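Local coordinates for serpin-ZX (Arabidopsis thaliana, PDB 3LE2), which inhibits metacaspase-9 through cleavage of its reactive centre loop and covalent binding, and limits the protease RD21A, restraining programmed cell death in plants, at residues N18-V27 / F286-L297; T165-Y174 / L322-C332. One frame throughout, in Å; residues are numbered along the deposited sequence.

Contact 1: residues N18-V27 / F286-L297; sequences NLAKHVITTV and FGFDASNVLKGL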
# COMPACT_ATOMS: atom_id res chain seq x y z
N ASN A 18 -3.39 -11.45 0.27
CA ASN A 18 -3.47 -12.33 1.43
C ASN A 18 -2.85 -11.65 2.66
O ASN A 18 -3.37 -11.75 3.77
CB ASN A 18 -2.79 -13.68 1.13
CG ASN A 18 -3.13 -14.74 2.16
OD1 ASN A 18 -4.15 -14.66 2.84
ND2 ASN A 18 -2.27 -15.73 2.27
N LEU A 19 -1.74 -10.95 2.46
CA LEU A 19 -1.18 -10.12 3.52
C LEU A 19 -2.25 -9.15 4.02
O LEU A 19 -2.49 -9.05 5.22
CB LEU A 19 0.08 -9.38 3.03
CG LEU A 19 0.66 -8.32 3.97
CD1 LEU A 19 1.02 -8.91 5.31
CD2 LEU A 19 1.89 -7.64 3.35
N ALA A 20 -2.93 -8.46 3.10
CA ALA A 20 -4.01 -7.55 3.51
C ALA A 20 -5.09 -8.27 4.32
O ALA A 20 -5.63 -7.71 5.27
CB ALA A 20 -4.62 -6.86 2.29
N LYS A 21 -5.40 -9.50 3.94
CA LYS A 21 -6.37 -10.31 4.67
C LYS A 21 -5.89 -10.52 6.10
O LYS A 21 -6.64 -10.32 7.05
CB LYS A 21 -6.59 -11.66 3.98
CG LYS A 21 -7.58 -12.61 4.67
CD LYS A 21 -9.03 -12.17 4.52
CE LYS A 21 -9.99 -13.22 5.08
NZ LYS A 21 -11.44 -12.84 4.95
N HIS A 22 -4.64 -10.93 6.24
CA HIS A 22 -4.07 -11.17 7.57
C HIS A 22 -3.98 -9.90 8.42
O HIS A 22 -4.20 -9.96 9.62
CB HIS A 22 -2.71 -11.85 7.49
CG HIS A 22 -2.78 -13.28 7.04
ND1 HIS A 22 -2.16 -14.30 7.74
CD2 HIS A 22 -3.39 -13.86 5.98
CE1 HIS A 22 -2.39 -15.45 7.11
NE2 HIS A 22 -3.13 -15.21 6.05
N VAL A 23 -3.65 -8.77 7.81
CA VAL A 23 -3.65 -7.51 8.56
C VAL A 23 -5.05 -7.20 9.07
O VAL A 23 -5.24 -6.90 10.25
CB VAL A 23 -3.15 -6.33 7.72
CG1 VAL A 23 -3.37 -5.01 8.48
CG2 VAL A 23 -1.69 -6.51 7.33
N ILE A 24 -6.03 -7.29 8.19
CA ILE A 24 -7.41 -7.06 8.58
C ILE A 24 -7.85 -7.96 9.73
O ILE A 24 -8.68 -7.57 10.55
CB ILE A 24 -8.36 -7.19 7.37
CG1 ILE A 24 -8.05 -6.08 6.36
CG2 ILE A 24 -9.83 -7.11 7.81
CD1 ILE A 24 -8.64 -6.29 4.98
N THR A 25 -7.31 -9.17 9.79
CA THR A 25 -7.67 -10.11 10.85
C THR A 25 -7.24 -9.58 12.23
O THR A 25 -7.87 -9.88 13.23
CB THR A 25 -7.08 -11.52 10.60
OG1 THR A 25 -7.75 -12.12 9.49
CG2 THR A 25 -7.27 -12.41 11.80
N THR A 26 -6.18 -8.77 12.25
CA THR A 26 -5.61 -8.26 13.50
C THR A 26 -6.25 -6.96 14.00
O THR A 26 -5.88 -6.46 15.06
CB THR A 26 -4.08 -7.98 13.37
OG1 THR A 26 -3.88 -6.82 12.56
CG2 THR A 26 -3.33 -9.17 12.74
N VAL A 27 -7.18 -6.38 13.23
CA VAL A 27 -7.82 -5.16 13.70
C VAL A 27 -9.28 -5.42 14.03
O VAL A 27 -9.82 -6.48 13.70
CB VAL A 27 -7.66 -3.98 12.71
CG1 VAL A 27 -6.19 -3.67 12.49
CG2 VAL A 27 -8.38 -4.27 11.40
N PHE A 286 -2.86 4.74 8.90
CA PHE A 286 -2.84 3.42 9.49
C PHE A 286 -1.41 2.96 9.63
O PHE A 286 -0.59 3.16 8.72
CB PHE A 286 -3.67 2.43 8.66
CG PHE A 286 -3.70 1.05 9.25
CD1 PHE A 286 -4.67 0.70 10.16
CD2 PHE A 286 -2.72 0.11 8.91
CE1 PHE A 286 -4.68 -0.56 10.73
CE2 PHE A 286 -2.72 -1.15 9.47
CZ PHE A 286 -3.70 -1.50 10.37
N GLY A 287 -1.09 2.38 10.77
CA GLY A 287 0.27 1.95 11.02
C GLY A 287 0.27 0.63 11.75
O GLY A 287 -0.65 0.31 12.52
N PHE A 288 1.32 -0.14 11.52
CA PHE A 288 1.43 -1.41 12.19
C PHE A 288 2.85 -1.91 12.13
O PHE A 288 3.66 -1.44 11.31
CB PHE A 288 0.42 -2.43 11.63
CG PHE A 288 0.76 -2.95 10.24
CD1 PHE A 288 0.62 -2.15 9.12
CD2 PHE A 288 1.19 -4.26 10.08
CE1 PHE A 288 0.92 -2.65 7.84
CE2 PHE A 288 1.49 -4.76 8.81
CZ PHE A 288 1.36 -3.95 7.69
N ASP A 289 3.16 -2.85 13.01
CA ASP A 289 4.41 -3.59 12.97
C ASP A 289 4.14 -4.85 12.15
O ASP A 289 3.40 -5.73 12.59
CB ASP A 289 4.84 -3.94 14.39
CG ASP A 289 6.14 -4.74 14.43
OD1 ASP A 289 6.62 -5.18 13.36
OD2 ASP A 289 6.68 -4.92 15.55
N ALA A 290 4.74 -4.94 10.97
CA ALA A 290 4.43 -6.05 10.05
C ALA A 290 4.91 -7.41 10.54
O ALA A 290 4.53 -8.44 9.99
CB ALA A 290 5.02 -5.78 8.66
N SER A 291 5.75 -7.41 11.57
CA SER A 291 6.50 -8.61 11.93
C SER A 291 5.59 -9.81 12.22
O SER A 291 5.82 -10.92 11.71
CB SER A 291 7.48 -8.34 13.08
OG SER A 291 6.80 -8.12 14.29
N ASN A 292 4.54 -9.59 13.00
CA ASN A 292 3.62 -10.66 13.33
C ASN A 292 2.76 -11.20 12.18
O ASN A 292 2.65 -12.42 12.03
CB ASN A 292 2.74 -10.29 14.53
CG ASN A 292 3.48 -10.43 15.88
OD1 ASN A 292 4.61 -10.93 15.95
ND2 ASN A 292 2.81 -10.01 16.95
N VAL A 293 2.14 -10.34 11.37
CA VAL A 293 1.32 -10.88 10.29
C VAL A 293 2.18 -11.65 9.31
O VAL A 293 1.73 -12.63 8.75
CB VAL A 293 0.51 -9.83 9.48
CG1 VAL A 293 -0.41 -9.05 10.37
CG2 VAL A 293 1.44 -8.92 8.70
N LEU A 294 3.42 -11.19 9.10
CA LEU A 294 4.31 -11.88 8.18
C LEU A 294 4.66 -13.27 8.70
O LEU A 294 4.61 -14.23 7.94
CB LEU A 294 5.57 -11.06 7.91
CG LEU A 294 5.39 -9.88 6.97
CD1 LEU A 294 6.62 -9.01 7.04
CD2 LEU A 294 5.12 -10.33 5.53
N LYS A 295 5.01 -13.37 9.99
CA LYS A 295 5.20 -14.68 10.61
C LYS A 295 3.97 -15.56 10.39
O LYS A 295 4.09 -16.75 10.10
CB LYS A 295 5.49 -14.53 12.11
CG LYS A 295 6.94 -14.20 12.39
CD LYS A 295 7.14 -13.47 13.69
CE LYS A 295 6.79 -14.32 14.87
NZ LYS A 295 7.19 -13.60 16.12
N GLY A 296 2.80 -14.95 10.50
CA GLY A 296 1.55 -15.63 10.23
C GLY A 296 1.46 -16.24 8.84
O GLY A 296 0.92 -17.33 8.68
N LEU A 297 1.97 -15.53 7.83
CA LEU A 297 2.00 -16.05 6.46
C LEU A 297 3.17 -17.00 6.25
O LEU A 297 3.48 -17.36 5.11
CB LEU A 297 2.11 -14.91 5.45
CG LEU A 297 0.92 -13.96 5.40
CD1 LEU A 297 1.35 -12.57 4.98
CD2 LEU A 297 -0.13 -14.53 4.46

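Contact 2: residues T165-Y174 / L322-C332; sequences TKLIFANALY and LCVSNIFHKAC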
# COMPACT_ATOMS: atom_id res chain seq x y z
N THR A 165 15.28 -4.27 22.18
CA THR A 165 15.20 -4.05 20.74
C THR A 165 16.59 -4.06 20.11
O THR A 165 17.49 -3.38 20.58
CB THR A 165 14.51 -2.72 20.40
OG1 THR A 165 13.14 -2.79 20.80
CG2 THR A 165 14.58 -2.46 18.92
N LYS A 166 16.75 -4.85 19.05
CA LYS A 166 18.05 -5.00 18.41
C LYS A 166 18.07 -4.44 17.01
O LYS A 166 19.00 -3.72 16.65
CB LYS A 166 18.49 -6.46 18.39
CG LYS A 166 18.68 -7.06 19.79
CD LYS A 166 19.77 -6.31 20.58
CE LYS A 166 19.90 -6.86 21.99
NZ LYS A 166 20.71 -5.96 22.88
N LEU A 167 17.05 -4.77 16.22
CA LEU A 167 17.01 -4.36 14.82
C LEU A 167 15.60 -4.03 14.35
O LEU A 167 14.70 -4.87 14.41
CB LEU A 167 17.60 -5.45 13.91
CG LEU A 167 17.55 -5.20 12.41
CD1 LEU A 167 18.41 -4.01 11.97
CD2 LEU A 167 17.99 -6.45 11.68
N ILE A 168 15.41 -2.80 13.89
CA ILE A 168 14.11 -2.36 13.40
C ILE A 168 14.18 -1.72 12.02
O ILE A 168 15.22 -1.20 11.60
CB ILE A 168 13.44 -1.35 14.36
CG1 ILE A 168 14.24 -0.05 14.39
CG2 ILE A 168 13.28 -1.97 15.75
CD1 ILE A 168 13.58 1.08 15.15
N PHE A 169 13.06 -1.77 11.31
CA PHE A 169 12.92 -1.05 10.07
C PHE A 169 11.75 -0.09 10.22
O PHE A 169 10.73 -0.43 10.81
CB PHE A 169 12.72 -2.02 8.92
CG PHE A 169 13.93 -2.85 8.64
CD1 PHE A 169 14.92 -2.39 7.77
CD2 PHE A 169 14.11 -4.07 9.26
CE1 PHE A 169 16.05 -3.15 7.53
CE2 PHE A 169 15.23 -4.83 9.02
CZ PHE A 169 16.20 -4.37 8.15
N ALA A 170 11.91 1.12 9.71
CA ALA A 170 10.82 2.07 9.77
C ALA A 170 10.56 2.52 8.36
O ALA A 170 11.48 2.97 7.67
CB ALA A 170 11.15 3.25 10.68
N ASN A 171 9.31 2.37 7.93
CA ASN A 171 8.96 2.66 6.55
C ASN A 171 7.63 3.39 6.47
O ASN A 171 6.68 3.07 7.20
CB ASN A 171 8.94 1.36 5.74
CG ASN A 171 8.64 1.60 4.27
OD1 ASN A 171 7.56 2.08 3.93
ND2 ASN A 171 9.60 1.28 3.40
N ALA A 172 7.56 4.38 5.60
CA ALA A 172 6.32 5.13 5.43
C ALA A 172 6.14 5.52 3.97
O ALA A 172 7.11 5.76 3.26
CB ALA A 172 6.32 6.37 6.33
N LEU A 173 4.90 5.57 3.52
CA LEU A 173 4.62 6.04 2.18
C LEU A 173 3.46 7.02 2.24
O LEU A 173 2.36 6.66 2.67
CB LEU A 173 4.29 4.87 1.22
CG LEU A 173 4.05 5.24 -0.26
CD1 LEU A 173 5.30 5.84 -0.89
CD2 LEU A 173 3.54 4.07 -1.12
N TYR A 174 3.72 8.26 1.84
CA TYR A 174 2.67 9.25 1.69
C TYR A 174 2.33 9.41 0.21
O TYR A 174 3.22 9.48 -0.64
CB TYR A 174 3.07 10.60 2.31
CG TYR A 174 2.08 11.72 2.08
CD1 TYR A 174 1.05 11.96 2.98
CD2 TYR A 174 2.18 12.56 0.96
CE1 TYR A 174 0.13 13.00 2.79
CE2 TYR A 174 1.26 13.61 0.75
CZ TYR A 174 0.24 13.81 1.68
OH TYR A 174 -0.69 14.82 1.52
N LEU A 322 21.07 -12.99 15.40
CA LEU A 322 20.55 -11.66 15.11
C LEU A 322 19.35 -11.78 14.20
O LEU A 322 19.42 -12.42 13.15
CB LEU A 322 21.59 -10.79 14.40
CG LEU A 322 20.92 -9.54 13.83
CD1 LEU A 322 20.41 -8.67 14.97
CD2 LEU A 322 21.85 -8.75 12.93
N CYS A 323 18.25 -11.17 14.59
CA CYS A 323 17.08 -11.18 13.75
C CYS A 323 16.38 -9.83 13.79
O CYS A 323 16.76 -8.96 14.56
CB CYS A 323 16.13 -12.29 14.19
SG CYS A 323 15.51 -12.10 15.86
N VAL A 324 15.36 -9.67 12.96
CA VAL A 324 14.59 -8.44 12.92
C VAL A 324 13.63 -8.39 14.11
O VAL A 324 12.87 -9.33 14.35
CB VAL A 324 13.78 -8.33 11.62
CG1 VAL A 324 12.97 -7.04 11.59
CG2 VAL A 324 14.71 -8.44 10.41
N SER A 325 13.68 -7.29 14.85
CA SER A 325 12.80 -7.08 16.00
C SER A 325 11.42 -6.59 15.54
O SER A 325 10.39 -7.08 16.01
CB SER A 325 13.42 -6.07 16.97
OG SER A 325 14.76 -6.40 17.31
N ASN A 326 11.42 -5.62 14.63
CA ASN A 326 10.18 -4.99 14.21
C ASN A 326 10.31 -4.46 12.80
O ASN A 326 11.40 -4.06 12.35
CB ASN A 326 9.82 -3.79 15.09
CG ASN A 326 10.03 -4.04 16.57
OD1 ASN A 326 11.16 -4.00 17.07
ND2 ASN A 326 8.94 -4.26 17.29
N ILE A 327 9.18 -4.42 12.12
CA ILE A 327 9.08 -3.71 10.86
C ILE A 327 7.91 -2.75 10.98
O ILE A 327 6.74 -3.13 10.81
CB ILE A 327 8.89 -4.65 9.66
CG1 ILE A 327 10.08 -5.61 9.56
CG2 ILE A 327 8.73 -3.84 8.37
CD1 ILE A 327 9.85 -6.76 8.57
N PHE A 328 8.24 -1.50 11.29
CA PHE A 328 7.24 -0.44 11.50
C PHE A 328 6.83 0.22 10.19
O PHE A 328 7.68 0.74 9.45
CB PHE A 328 7.79 0.60 12.48
CG PHE A 328 8.03 0.07 13.87
CD1 PHE A 328 9.32 -0.11 14.35
CD2 PHE A 328 6.95 -0.25 14.70
CE1 PHE A 328 9.55 -0.59 15.66
CE2 PHE A 328 7.16 -0.74 15.99
CZ PHE A 328 8.46 -0.91 16.48
N HIS A 329 5.54 0.18 9.89
CA HIS A 329 5.03 0.76 8.64
C HIS A 329 3.87 1.72 8.88
O HIS A 329 2.98 1.47 9.69
CB HIS A 329 4.59 -0.35 7.66
CG HIS A 329 4.01 0.17 6.38
ND1 HIS A 329 4.77 0.81 5.43
CD2 HIS A 329 2.74 0.13 5.89
CE1 HIS A 329 3.99 1.16 4.41
NE2 HIS A 329 2.76 0.75 4.67
N LYS A 330 3.89 2.82 8.14
CA LYS A 330 2.82 3.78 8.21
C LYS A 330 2.43 4.25 6.82
O LYS A 330 3.29 4.49 5.95
CB LYS A 330 3.23 4.98 9.08
CG LYS A 330 2.13 6.05 9.25
CD LYS A 330 1.26 5.80 10.47
CE LYS A 330 0.98 7.10 11.21
NZ LYS A 330 0.51 6.89 12.60
N ALA A 331 1.12 4.40 6.63
CA ALA A 331 0.54 4.84 5.39
C ALA A 331 -0.67 5.71 5.71
O ALA A 331 -1.25 5.60 6.79
CB ALA A 331 0.11 3.63 4.59
N CYS A 332 -1.07 6.56 4.77
CA CYS A 332 -2.32 7.30 4.93
C CYS A 332 -3.01 7.43 3.58
O CYS A 332 -2.37 7.33 2.53
CB CYS A 332 -2.07 8.68 5.52
SG CYS A 332 -1.16 9.73 4.40
O HOH W 1 11.16 -4.16 19.59
O HOH W 2 -0.25 8.48 1.88

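Contact 1: residues N18-V27 / F286-L297
Leu19, His22 and Val23 on one side of helix 5-25, helix A of the serpin fold, pack against Val293 of the short helix 291-296, Leu297 just beyond its end, and Phe286 and Phe288 of the strand before it, the strand called s6A. The axes of residues 18-25 and 291-296 come within 9.5 Å, their directions 122° apart.

Aliphatic contacts come first. Leu19 CD1 presses on Val293 CG2 at 3.4 Å, tighter than usual for two carbons, and lies 3.7 Å from Leu297 CD1. The other Val293 methyl, CG1, meets Thr26 CG2.

Two aromatic rings meet Val23 and Val27. Val23 splits its methyls between them: CG1, anti to the backbone N (chi1 171°), meets Phe286 CZ, and CG2 sits 3.9 Å from Phe288 CE2. Val27 CG1 reaches Phe286 at the ring edge, in plane.

Two side-chain bonding groups stay within their own segments. Thr26 OG1 donates to Val23 O on a carbonyl lone pair, while Asp289 OD1 takes both Ser291 N and Ser291 OG from one face of its carboxylate, a cap on helix 291-296.

The His22 ring makes a CH-pi contact: Leu297 CD2 stands over its centre, 3.5 Å from the centroid and 3.3 Å from Asn18 ND2.

Contact 2: residues T165-Y174 / L322-C332
Ser325 OG accepts two backbone hydrogens at once, from Lys166 N at 3.1 Å and, almost perfectly straight, from Leu167 N at 3.0 Å. Its position beside its own backbone N (chi1 -51°) turns the hydroxyl oxygen toward residues 165-174 just before the strands pair. These are the strands called s3A and s5A in serpin sheet A, parallel neighbours in the stressed state.

Leu167 O takes Ser325 N at 2.7 Å and, weakly, Asn326 N. Beyond this the parallel pattern is regular: Phe169 N to Asn326 O, Phe328 N to Phe169 O (2.8 Å), Asn171 N to Phe328 O (2.8 Å), Lys330 N to Asn171 O and Leu173 N to Lys330 O (3.1 Å).

Several polar side chains find their firmer partners outside the two segments. Asn171 and His329 lie side by side, amide and ring planes 40° apart; Asn171 OD1 lies at the edge of the imidazole, in its plane, but accepts from His329 ND1 only weakly, at 3.4 Å. Their firmer bonds run outward, Asn171 ND2 to Asn98 and His329 NE2 to Ser36 N. Asn326 gives ND2 to Asp289, and its OD1 accepts from a water also bonded to Thr165 OG1; that hydroxyl is bonded to Asp162 N as well.

In serpins the cleaved reactive centre loop inserts between these two strands, so the backbone bonds from Phe169 to Leu173 would have to be exchanged for bonds to the incoming strand.

Contact 2 is the more deeply buried of the two and lies within sheet A, whereas contact 1 joins the end of a strand of that sheet to the two helices packed behind it and is only partly buried. They share no segment, yet strand 326-335 joins them: one edge pairs with strand 167-176 in contact 2, the other with strand 277-289, whose end belongs to contact 1. Phe286 N to Ala331 O and Ala290 N to Ile327 O are probable hydrogen bonds across that seam, and the Asp289 carboxylate that caps the helix in contact 1 also holds Ile327 N. Main-chain hydrogen bonding dominates contact 2; contact 1 relies on methyls and rings.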